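Long-range contacts in aminoglycoside N(3)-acetyltransferase, AAC(3)-IVa (Escherichia coli, PDB 6MN3), which transfers an acetyl group from acetyl-CoA to the 3-amino group of 2-deoxystreptamine antibiotics, probably including gentamicin, kanamycin, tobramycin, neomycin and apramycin: residues Q4-I13 / P38-A49; L60-L68 / S78-S88. One frame throughout, in Å; residues are numbered along the deposited sequence.

How the contacts relate
Contacts 1 and 2 follow one another along the chain: 38-49 includes the first turns of helix 42-54, which leads to strand 59-63. Their centres lie about 20 Å apart, yet they touch. Leu-46 and Ile-47 of contact 1 pack on Val-87 of contact 2, with Leu-46 CD2 3.8 Å from Val-87 CG2, and Ile-47 CG1 comes within 4.1 Å of Met-62 CE. Contact 1 is peripheral, its centre about 21 Å from that of the chain; contact 2 is deeper, at about 10 Å. Both are remote from the zinc site (Cys-191, His-243, Cys-249, Cys-252), but the Trp-65 side chain lies near, without touching, Cys-192, His-156 and Glu-159, a possible but unconfirmed catalytic triad.

Contact 1: Q4-I13 / P38-A49; sequences QYEWRKAELI and PLEDGPLGLIEA
Lys-9 NZ meets Asp-41 OD2 at 2.8 Å in a salt bridge, approaching from above the carboxylate plane, 38° out of it. The lysine chain, bent at chi2 and chi3, crosses the aspartate at about a right angle and brings NZ between two acids: Glu-48 OE1 completes the network through a long bridge. Asp-41 and Glu-40 are poorly ordered, which suggests a mobile charged surface. Arg-8 and Glu-40 lie side by side, pointing the same way; Arg-8 NE is 3.2 Å from Glu-40 OE1, but the oxygen sits well out of the guanidinium plane, so charge alone joins them. Between the backbones, a single bridge pairs Trp-7 with Leu-39: Trp-7 N donates to Pro-38 O at 3.3 Å, and Glu-40 N to Trp-7 O at 2.9 Å. Pro-38 O also lies at the indole edge. From the bridged Leu-39, CD2 reaches Trp-7 CB at 3.6 Å and Leu-12 CD2 at 3.7 Å. Farther along, Ala-49 CB abuts Leu-12 CB at 3.7 Å and also touches Ile-13 CG1, the alanine methyl facing both neighbours on helix 9-19. The segments 9-13 and 42-49 cross at -43°, their axes 8.8 Å apart. Helix 9-19 packs on the outer side of helix 42-54, whose Leu-46 and Ile-47 turn to helix 86-91, while Leu-39 rests on Phe-33 of helix 33-36 and His-215 meets the Trp-7 ring edge-to-face.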
loop_
_atom_site.group_PDB
_atom_site.type_symbol
_atom_site.label_atom_id
_atom_site.label_comp_id
_atom_site.label_asym_id
_atom_site.label_seq_id
_atom_site.Cartn_x
_atom_site.Cartn_y
_atom_site.Cartn_z
ATOM N N GLN A 4 -12.216 -25.039 -8.104
ATOM C CA GLN A 4 -12.507 -23.620 -8.000
ATOM C C GLN A 4 -12.506 -22.969 -9.377
ATOM O O GLN A 4 -11.781 -23.379 -10.285
ATOM C CB GLN A 4 -11.491 -22.933 -7.089
ATOM C CG GLN A 4 -11.422 -23.525 -5.691
ATOM C CD GLN A 4 -11.331 -22.464 -4.611
ATOM O OE1 GLN A 4 -12.170 -22.407 -3.711
ATOM N NE2 GLN A 4 -10.308 -21.620 -4.692
ATOM N N TYR A 5 -13.326 -21.931 -9.520
ATOM C CA TYR A 5 -13.518 -21.272 -10.803
ATOM C C TYR A 5 -12.326 -20.381 -11.143
ATOM O O TYR A 5 -11.883 -19.577 -10.318
ATOM C CB TYR A 5 -14.804 -20.447 -10.779
ATOM C CG TYR A 5 -15.092 -19.714 -12.067
ATOM C CD1 TYR A 5 -15.482 -20.403 -13.208
ATOM C CD2 TYR A 5 -14.978 -18.333 -12.143
ATOM C CE1 TYR A 5 -15.746 -19.740 -14.389
ATOM C CE2 TYR A 5 -15.243 -17.659 -13.319
ATOM C CZ TYR A 5 -15.626 -18.367 -14.439
ATOM O OH TYR A 5 -15.891 -17.702 -15.612
ATOM N N GLU A 6 -11.816 -20.521 -12.365
ATOM C CA GLU A 6 -10.750 -19.662 -12.871
ATOM C C GLU A 6 -11.385 -18.422 -13.494
ATOM O O GLU A 6 -12.052 -18.509 -14.531
ATOM C CB GLU A 6 -9.882 -20.414 -13.877
ATOM C CG GLU A 6 -9.244 -21.678 -13.308
ATOM C CD GLU A 6 -8.108 -22.208 -14.166
ATOM O OE1 GLU A 6 -7.689 -21.499 -15.106
ATOM O OE2 GLU A 6 -7.636 -23.334 -13.900
ATOM N N TRP A 7 -11.182 -17.271 -12.863
ATOM C CA TRP A 7 -11.852 -16.046 -13.276
ATOM C C TRP A 7 -11.246 -15.486 -14.557
ATOM O O TRP A 7 -10.023 -15.417 -14.706
ATOM C CB TRP A 7 -11.774 -15.000 -12.165
ATOM C CG TRP A 7 -12.588 -15.353 -10.970
ATOM C CD1 TRP A 7 -12.187 -16.083 -9.891
ATOM C CD2 TRP A 7 -13.953 -14.993 -10.725
ATOM N NE1 TRP A 7 -13.215 -16.199 -8.990
ATOM C CE2 TRP A 7 -14.310 -15.540 -9.478
ATOM C CE3 TRP A 7 -14.905 -14.264 -11.438
ATOM C CZ2 TRP A 7 -15.578 -15.379 -8.930
ATOM C CZ3 TRP A 7 -16.163 -14.105 -10.892
ATOM C CH2 TRP A 7 -16.488 -14.658 -9.653
ATOM N N ARG A 8 -12.112 -15.082 -15.481
ATOM C CA ARG A 8 -11.667 -14.475 -16.723
ATOM C C ARG A 8 -11.321 -13.004 -16.504
ATOM O O ARG A 8 -11.793 -12.360 -15.563
ATOM C CB ARG A 8 -12.742 -14.606 -17.800
ATOM C CG ARG A 8 -13.228 -16.024 -18.023
ATOM C CD ARG A 8 -12.281 -16.795 -18.919
ATOM N NE ARG A 8 -12.674 -18.194 -19.052
ATOM C CZ ARG A 8 -13.463 -18.661 -20.014
ATOM N NH1 ARG A 8 -13.945 -17.840 -20.937
ATOM N NH2 ARG A 8 -13.768 -19.950 -20.056
ATOM N N LYS A 9 -10.485 -12.476 -17.400
ATOM C CA LYS A 9 -10.040 -11.090 -17.281
ATOM C C LYS A 9 -11.219 -10.121 -17.322
ATOM O O LYS A 9 -11.310 -9.204 -16.498
ATOM C CB LYS A 9 -9.040 -10.764 -18.387
ATOM C CG LYS A 9 -7.591 -11.018 -18.005
ATOM C CD LYS A 9 -6.883 -11.867 -19.044
ATOM C CE LYS A 9 -6.954 -11.234 -20.428
ATOM N NZ LYS A 9 -6.265 -12.062 -21.457
ATOM N N ALA A 10 -12.135 -10.313 -18.277
ATOM C CA ALA A 10 -13.288 -9.424 -18.380
ATOM C C ALA A 10 -14.183 -9.512 -17.149
ATOM O O ALA A 10 -14.808 -8.517 -16.768
ATOM C CB ALA A 10 -14.083 -9.740 -19.645
ATOM N N GLU A 11 -14.259 -10.683 -16.514
ATOM C CA GLU A 11 -15.031 -10.794 -15.280
ATOM C C GLU A 11 -14.399 -9.975 -14.164
ATOM O O GLU A 11 -15.106 -9.319 -13.390
ATOM C CB GLU A 11 -15.150 -12.257 -14.861
ATOM C CG GLU A 11 -15.910 -13.130 -15.836
ATOM C CD GLU A 11 -16.055 -14.550 -15.335
ATOM O OE1 GLU A 11 -15.117 -15.348 -15.530
ATOM O OE2 GLU A 11 -17.104 -14.864 -14.735
ATOM N N LEU A 12 -13.068 -10.000 -14.066
ATOM C CA LEU A 12 -12.388 -9.237 -13.025
ATOM C C LEU A 12 -12.603 -7.739 -13.209
ATOM O O LEU A 12 -12.736 -7.001 -12.227
ATOM C CB LEU A 12 -10.896 -9.573 -13.022
ATOM C CG LEU A 12 -10.530 -11.033 -12.745
ATOM C CD1 LEU A 12 -9.100 -11.333 -13.183
ATOM C CD2 LEU A 12 -10.725 -11.365 -11.275
ATOM N N ILE A 13 -12.637 -7.272 -14.460
ATOM C CA ILE A 13 -12.915 -5.860 -14.713
ATOM C C ILE A 13 -14.301 -5.498 -14.203
ATOM O O ILE A 13 -14.495 -4.448 -13.579
ATOM C CB ILE A 13 -12.762 -5.535 -16.214
ATOM C CG1 ILE A 13 -11.382 -5.949 -16.726
ATOM C CG2 ILE A 13 -12.974 -4.052 -16.467
ATOM C CD1 ILE A 13 -11.282 -5.958 -18.241
ATOM N N PRO A 38 -7.621 -18.812 -8.137
ATOM C CA PRO A 38 -7.089 -18.860 -9.506
ATOM C C PRO A 38 -7.793 -17.956 -10.515
ATOM O O PRO A 38 -9.001 -17.742 -10.446
ATOM C CB PRO A 38 -7.274 -20.330 -9.888
ATOM C CG PRO A 38 -8.476 -20.753 -9.131
ATOM C CD PRO A 38 -8.461 -19.986 -7.836
ATOM N N LEU A 39 -7.006 -17.425 -11.449
ATOM C CA LEU A 39 -7.504 -16.651 -12.573
ATOM C C LEU A 39 -6.922 -17.209 -13.861
ATOM O O LEU A 39 -5.841 -17.803 -13.866
ATOM C CB LEU A 39 -7.126 -15.168 -12.470
ATOM C CG LEU A 39 -7.124 -14.528 -11.089
ATOM C CD1 LEU A 39 -6.360 -13.218 -11.129
ATOM C CD2 LEU A 39 -8.548 -14.310 -10.624
ATOM N N GLU A 40 -7.643 -17.004 -14.956
ATOM C CA GLU A 40 -7.061 -17.248 -16.265
ATOM C C GLU A 40 -6.067 -16.138 -16.585
ATOM O O GLU A 40 -6.388 -14.952 -16.457
ATOM C CB GLU A 40 -8.149 -17.323 -17.334
ATOM C CG GLU A 40 -7.672 -17.921 -18.643
ATOM C CD GLU A 40 -8.763 -18.683 -19.366
ATOM O OE1 GLU A 40 -9.607 -18.036 -20.020
ATOM O OE2 GLU A 40 -8.776 -19.929 -19.279
ATOM N N ASP A 41 -4.855 -16.532 -16.972
ATOM C CA ASP A 41 -3.708 -15.697 -17.335
ATOM C C ASP A 41 -2.960 -15.165 -16.113
ATOM O O ASP A 41 -2.025 -14.370 -16.281
ATOM C CB ASP A 41 -4.085 -14.520 -18.250
ATOM C CG ASP A 41 -4.455 -14.970 -19.652
ATOM O OD1 ASP A 41 -3.751 -15.842 -20.205
ATOM O OD2 ASP A 41 -5.454 -14.460 -20.199
ATOM N N GLY A 42 -3.330 -15.571 -14.899
ATOM C CA GLY A 42 -2.504 -15.362 -13.731
ATOM C C GLY A 42 -2.330 -13.915 -13.309
ATOM O O GLY A 42 -3.195 -13.063 -13.535
ATOM N N PRO A 43 -1.189 -13.617 -12.675
ATOM C CA PRO A 43 -0.977 -12.257 -12.140
ATOM C C PRO A 43 -1.010 -11.167 -13.199
ATOM O O PRO A 43 -1.557 -10.085 -12.946
ATOM C CB PRO A 43 0.403 -12.357 -11.470
ATOM C CG PRO A 43 0.614 -13.825 -11.223
ATOM C CD PRO A 43 -0.072 -14.524 -12.354
ATOM N N LEU A 44 -0.419 -11.407 -14.374
ATOM C CA LEU A 44 -0.524 -10.444 -15.468
ATOM C C LEU A 44 -1.973 -10.196 -15.850
ATOM O O LEU A 44 -2.350 -9.065 -16.184
ATOM C CB LEU A 44 0.259 -10.923 -16.687
ATOM C CG LEU A 44 1.646 -11.504 -16.476
ATOM C CD1 LEU A 44 2.062 -12.354 -17.687
ATOM C CD2 LEU A 44 2.614 -10.357 -16.232
ATOM N N GLY A 45 -2.795 -11.245 -15.825
ATOM C CA GLY A 45 -4.208 -11.062 -16.101
ATOM C C GLY A 45 -4.880 -10.161 -15.085
ATOM O O GLY A 45 -5.743 -9.349 -15.433
ATOM N N LEU A 46 -4.492 -10.285 -13.814
ATOM C CA LEU A 46 -5.021 -9.383 -12.797
ATOM C C LEU A 46 -4.553 -7.954 -13.036
ATOM O O LEU A 46 -5.328 -7.005 -12.872
ATOM C CB LEU A 46 -4.606 -9.861 -11.406
ATOM C CG LEU A 46 -5.005 -8.947 -10.246
ATOM C CD1 LEU A 46 -6.518 -8.779 -10.202
ATOM C CD2 LEU A 46 -4.484 -9.499 -8.932
ATOM N N ILE A 47 -3.288 -7.782 -13.427
ATOM C CA ILE A 47 -2.781 -6.447 -13.730
ATOM C C ILE A 47 -3.502 -5.866 -14.941
ATOM O O ILE A 47 -3.913 -4.700 -14.935
ATOM C CB ILE A 47 -1.258 -6.492 -13.939
ATOM C CG1 ILE A 47 -0.550 -6.799 -12.620
ATOM C CG2 ILE A 47 -0.757 -5.183 -14.521
ATOM C CD1 ILE A 47 0.866 -7.310 -12.795
ATOM N N GLU A 48 -3.677 -6.669 -15.994
ATOM C CA GLU A 48 -4.384 -6.190 -17.179
ATOM C C GLU A 48 -5.822 -5.815 -16.849
ATOM O O GLU A 48 -6.364 -4.853 -17.406
ATOM C CB GLU A 48 -4.349 -7.249 -18.282
ATOM C CG GLU A 48 -3.092 -7.227 -19.135
ATOM C CD GLU A 48 -3.050 -8.365 -20.140
ATOM O OE1 GLU A 48 -4.068 -9.080 -20.274
ATOM O OE2 GLU A 48 -1.999 -8.548 -20.791
ATOM N N ALA A 49 -6.456 -6.564 -15.942
ATOM C CA ALA A 49 -7.808 -6.219 -15.518
ATOM C C ALA A 49 -7.825 -4.900 -14.758
ATOM O O ALA A 49 -8.704 -4.059 -14.980
ATOM C CB ALA A 49 -8.392 -7.342 -14.661
HETATM O O HOH W 1 -8.774 -14.563 -19.308
#

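Contact 2: L60-L68 / S78-S88; sequences LVMPSWSGL and SPVTPDLGVVS
Leu-84 CD1 sits over one face of the Trp-65 indole, 3.6 Å from the centroid of the five-membered ring and 17° off its normal, a CH-pi contact. The leucine crosses the tryptophan at about a right angle, and its other methyl, CD2, approaches Trp-65 CZ2. Thr-81 CG2 comes obliquely to the pyrrole end of the indole, 3.5 Å from Trp-65 CD1. With chi1 at 53°, Trp-65 CG stands between its own backbone N and carbonyl carbon, which folds the ring back alongside Thr-81 although its CB points away from 78-88. The carbonyl of the same tryptophan ties the backbones together: Thr-81 N donates to Trp-65 O at 2.8 Å, in the carbonyl plane and nearly straight at 162°. One residue on, Ser-66 OG donates to Pro-79 O at 3.2 Å. Leu-84 CD1 is also 3.7 Å from Pro-63 CB, so that one methyl touches both the proline ring and the indole. Ser-64 OG lies against Val-80 CG2, while its polar bond goes to Arg-99. Within the strand, Met-62, extended beyond CG, carries CE to Val-87 CG1 at 3.7 Å. The contact lays the loop and first turn of helix 86-91 over the C-terminal end of strand 59-63, which runs in the mixed sheet between the parallel strand 26-31 and the antiparallel strand 106-109; Pro-63 touches His-30 of the former and Phe-106 of the latter.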
loop_
_atom_site.group_PDB
_atom_site.type_symbol
_atom_site.label_atom_id
_atom_site.label_comp_id
_atom_site.label_asym_id
_atom_site.label_seq_id
_atom_site.Cartn_x
_atom_site.Cartn_y
_atom_site.Cartn_z
ATOM N N LEU A 60 -2.237 3.291 -12.285
ATOM C CA LEU A 60 -2.192 2.193 -11.328
ATOM C C LEU A 60 -0.896 2.261 -10.535
ATOM O O LEU A 60 0.185 2.365 -11.120
ATOM C CB LEU A 60 -2.298 0.849 -12.049
ATOM C CG LEU A 60 -2.057 -0.410 -11.220
ATOM C CD1 LEU A 60 -3.122 -0.546 -10.143
ATOM C CD2 LEU A 60 -2.034 -1.633 -12.127
ATOM N N VAL A 61 -1.006 2.205 -9.209
ATOM C CA VAL A 61 0.145 2.314 -8.321
ATOM C C VAL A 61 0.177 1.105 -7.396
ATOM O O VAL A 61 -0.866 0.651 -6.914
ATOM C CB VAL A 61 0.118 3.620 -7.500
ATOM C CG1 VAL A 61 1.471 3.862 -6.857
ATOM C CG2 VAL A 61 -0.278 4.798 -8.379
ATOM N N MET A 62 1.377 0.590 -7.145
ATOM C CA MET A 62 1.589 -0.540 -6.256
ATOM C C MET A 62 2.852 -0.321 -5.440
ATOM O O MET A 62 3.804 0.308 -5.918
ATOM C CB MET A 62 1.718 -1.862 -7.026
ATOM C CG MET A 62 0.465 -2.297 -7.743
ATOM S SD MET A 62 0.693 -3.926 -8.461
ATOM C CE MET A 62 -0.625 -3.951 -9.670
ATOM N N PRO A 63 2.890 -0.828 -4.209
ATOM C CA PRO A 63 4.150 -0.827 -3.460
ATOM C C PRO A 63 5.183 -1.685 -4.173
ATOM O O PRO A 63 4.849 -2.642 -4.876
ATOM C CB PRO A 63 3.759 -1.422 -2.102
ATOM C CG PRO A 63 2.514 -2.199 -2.372
ATOM C CD PRO A 63 1.791 -1.444 -3.447
ATOM N N SER A 64 6.454 -1.330 -3.991
ATOM C CA SER A 64 7.515 -1.988 -4.740
ATOM C C SER A 64 8.866 -1.854 -4.051
ATOM O O SER A 64 9.884 -1.639 -4.716
ATOM C CB SER A 64 7.588 -1.410 -6.157
ATOM O OG SER A 64 8.317 -2.258 -7.025
ATOM N N TRP A 65 8.894 -1.982 -2.726
ATOM C CA TRP A 65 10.141 -1.853 -1.989
ATOM C C TRP A 65 10.789 -3.221 -1.775
ATOM O O TRP A 65 10.167 -4.270 -1.952
ATOM C CB TRP A 65 9.912 -1.147 -0.653
ATOM C CG TRP A 65 8.847 -1.753 0.201
ATOM C CD1 TRP A 65 8.931 -2.910 0.920
ATOM C CD2 TRP A 65 7.539 -1.223 0.441
ATOM N NE1 TRP A 65 7.751 -3.137 1.587
ATOM C CE2 TRP A 65 6.880 -2.116 1.310
ATOM C CE3 TRP A 65 6.861 -0.082 0.003
ATOM C CZ2 TRP A 65 5.576 -1.903 1.748
ATOM C CZ3 TRP A 65 5.566 0.128 0.439
ATOM C CH2 TRP A 65 4.937 -0.777 1.302
ATOM N N SER A 66 12.063 -3.192 -1.379
ATOM C CA SER A 66 12.885 -4.394 -1.291
ATOM C C SER A 66 12.903 -5.004 0.104
ATOM O O SER A 66 12.917 -6.233 0.239
ATOM C CB SER A 66 14.319 -4.081 -1.722
ATOM O OG SER A 66 14.411 -3.934 -3.126
ATOM N N GLY A 67 12.921 -4.174 1.145
ATOM C CA GLY A 67 13.046 -4.657 2.502
ATOM C C GLY A 67 14.458 -4.970 2.943
ATOM O O GLY A 67 14.676 -5.205 4.138
ATOM N N LEU A 68 15.423 -4.983 2.027
ATOM C CA LEU A 68 16.817 -5.244 2.372
ATOM C C LEU A 68 17.469 -3.939 2.812
ATOM O O LEU A 68 17.758 -3.072 1.982
ATOM C CB LEU A 68 17.556 -5.854 1.184
ATOM C CG LEU A 68 16.867 -7.020 0.473
ATOM C CD1 LEU A 68 17.422 -7.188 -0.933
ATOM C CD2 LEU A 68 17.020 -8.306 1.272
ATOM N N SER A 78 16.280 -4.601 -8.670
ATOM C CA SER A 78 15.958 -4.916 -7.282
ATOM C C SER A 78 14.543 -5.475 -7.175
ATOM O O SER A 78 13.578 -4.770 -7.509
ATOM C CB SER A 78 16.100 -3.679 -6.398
ATOM O OG SER A 78 17.463 -3.333 -6.212
ATOM N N PRO A 79 14.373 -6.717 -6.729
ATOM C CA PRO A 79 13.031 -7.300 -6.657
ATOM C C PRO A 79 12.243 -6.776 -5.468
ATOM O O PRO A 79 12.798 -6.371 -4.443
ATOM C CB PRO A 79 13.304 -8.804 -6.508
ATOM C CG PRO A 79 14.790 -8.980 -6.731
ATOM C CD PRO A 79 15.411 -7.683 -6.348
ATOM N N VAL A 80 10.920 -6.785 -5.628
ATOM C CA VAL A 80 10.032 -6.439 -4.527
ATOM C C VAL A 80 10.129 -7.510 -3.446
ATOM O O VAL A 80 10.331 -8.697 -3.732
ATOM C CB VAL A 80 8.586 -6.281 -5.033
ATOM C CG1 VAL A 80 7.693 -5.727 -3.945
ATOM C CG2 VAL A 80 8.553 -5.377 -6.248
ATOM N N THR A 81 10.006 -7.085 -2.192
ATOM C CA THR A 81 10.038 -8.034 -1.090
ATOM C C THR A 81 8.931 -9.070 -1.264
ATOM O O THR A 81 7.824 -8.730 -1.703
ATOM C CB THR A 81 9.875 -7.316 0.252
ATOM O OG1 THR A 81 9.593 -8.275 1.278
ATOM C CG2 THR A 81 8.742 -6.303 0.182
ATOM N N PRO A 82 9.192 -10.341 -0.947
ATOM C CA PRO A 82 8.166 -11.378 -1.148
ATOM C C PRO A 82 6.923 -11.179 -0.300
ATOM O O PRO A 82 5.900 -11.819 -0.577
ATOM C CB PRO A 82 8.895 -12.675 -0.771
ATOM C CG PRO A 82 10.018 -12.239 0.113
ATOM C CD PRO A 82 10.444 -10.899 -0.405
ATOM N N ASP A 83 6.970 -10.314 0.714
ATOM C CA ASP A 83 5.800 -10.061 1.542
ATOM C C ASP A 83 4.757 -9.201 0.840
ATOM O O ASP A 83 3.615 -9.139 1.309
ATOM C CB ASP A 83 6.224 -9.399 2.853
ATOM C CG ASP A 83 5.223 -9.624 3.968
ATOM O OD1 ASP A 83 4.691 -10.750 4.070
ATOM O OD2 ASP A 83 4.969 -8.675 4.741
ATOM N N LEU A 84 5.114 -8.539 -0.260
ATOM C CA LEU A 84 4.165 -7.713 -0.993
ATOM C C LEU A 84 3.431 -8.477 -2.089
ATOM O O LEU A 84 2.484 -7.935 -2.670
ATOM C CB LEU A 84 4.878 -6.495 -1.592
ATOM C CG LEU A 84 5.222 -5.398 -0.581
ATOM C CD1 LEU A 84 5.961 -4.248 -1.240
ATOM C CD2 LEU A 84 3.964 -4.894 0.114
ATOM N N GLY A 85 3.838 -9.708 -2.382
ATOM C CA GLY A 85 3.110 -10.570 -3.288
ATOM C C GLY A 85 3.731 -10.632 -4.674
ATOM O O GLY A 85 4.634 -9.870 -5.033
ATOM N N VAL A 86 3.212 -11.572 -5.467
ATOM C CA VAL A 86 3.699 -11.771 -6.827
ATOM C C VAL A 86 3.228 -10.653 -7.750
ATOM O O VAL A 86 3.929 -10.289 -8.702
ATOM C CB VAL A 86 3.250 -13.149 -7.347
ATOM C CG1 VAL A 86 3.973 -13.495 -8.641
ATOM C CG2 VAL A 86 3.489 -14.213 -6.288
ATOM N N VAL A 87 2.044 -10.094 -7.494
ATOM C CA VAL A 87 1.519 -9.034 -8.351
ATOM C C VAL A 87 2.415 -7.803 -8.288
ATOM O O VAL A 87 2.736 -7.196 -9.318
ATOM C CB VAL A 87 0.068 -8.703 -7.959
ATOM C CG1 VAL A 87 -0.458 -7.542 -8.786
ATOM C CG2 VAL A 87 -0.817 -9.933 -8.121
ATOM N N SER A 88 2.840 -7.418 -7.082
ATOM C CA SER A 88 3.721 -6.263 -6.946
ATOM C C SER A 88 5.060 -6.503 -7.630
ATOM O O SER A 88 5.596 -5.609 -8.295
ATOM C CB SER A 88 3.929 -5.932 -5.470
ATOM O OG SER A 88 2.805 -5.252 -4.942
#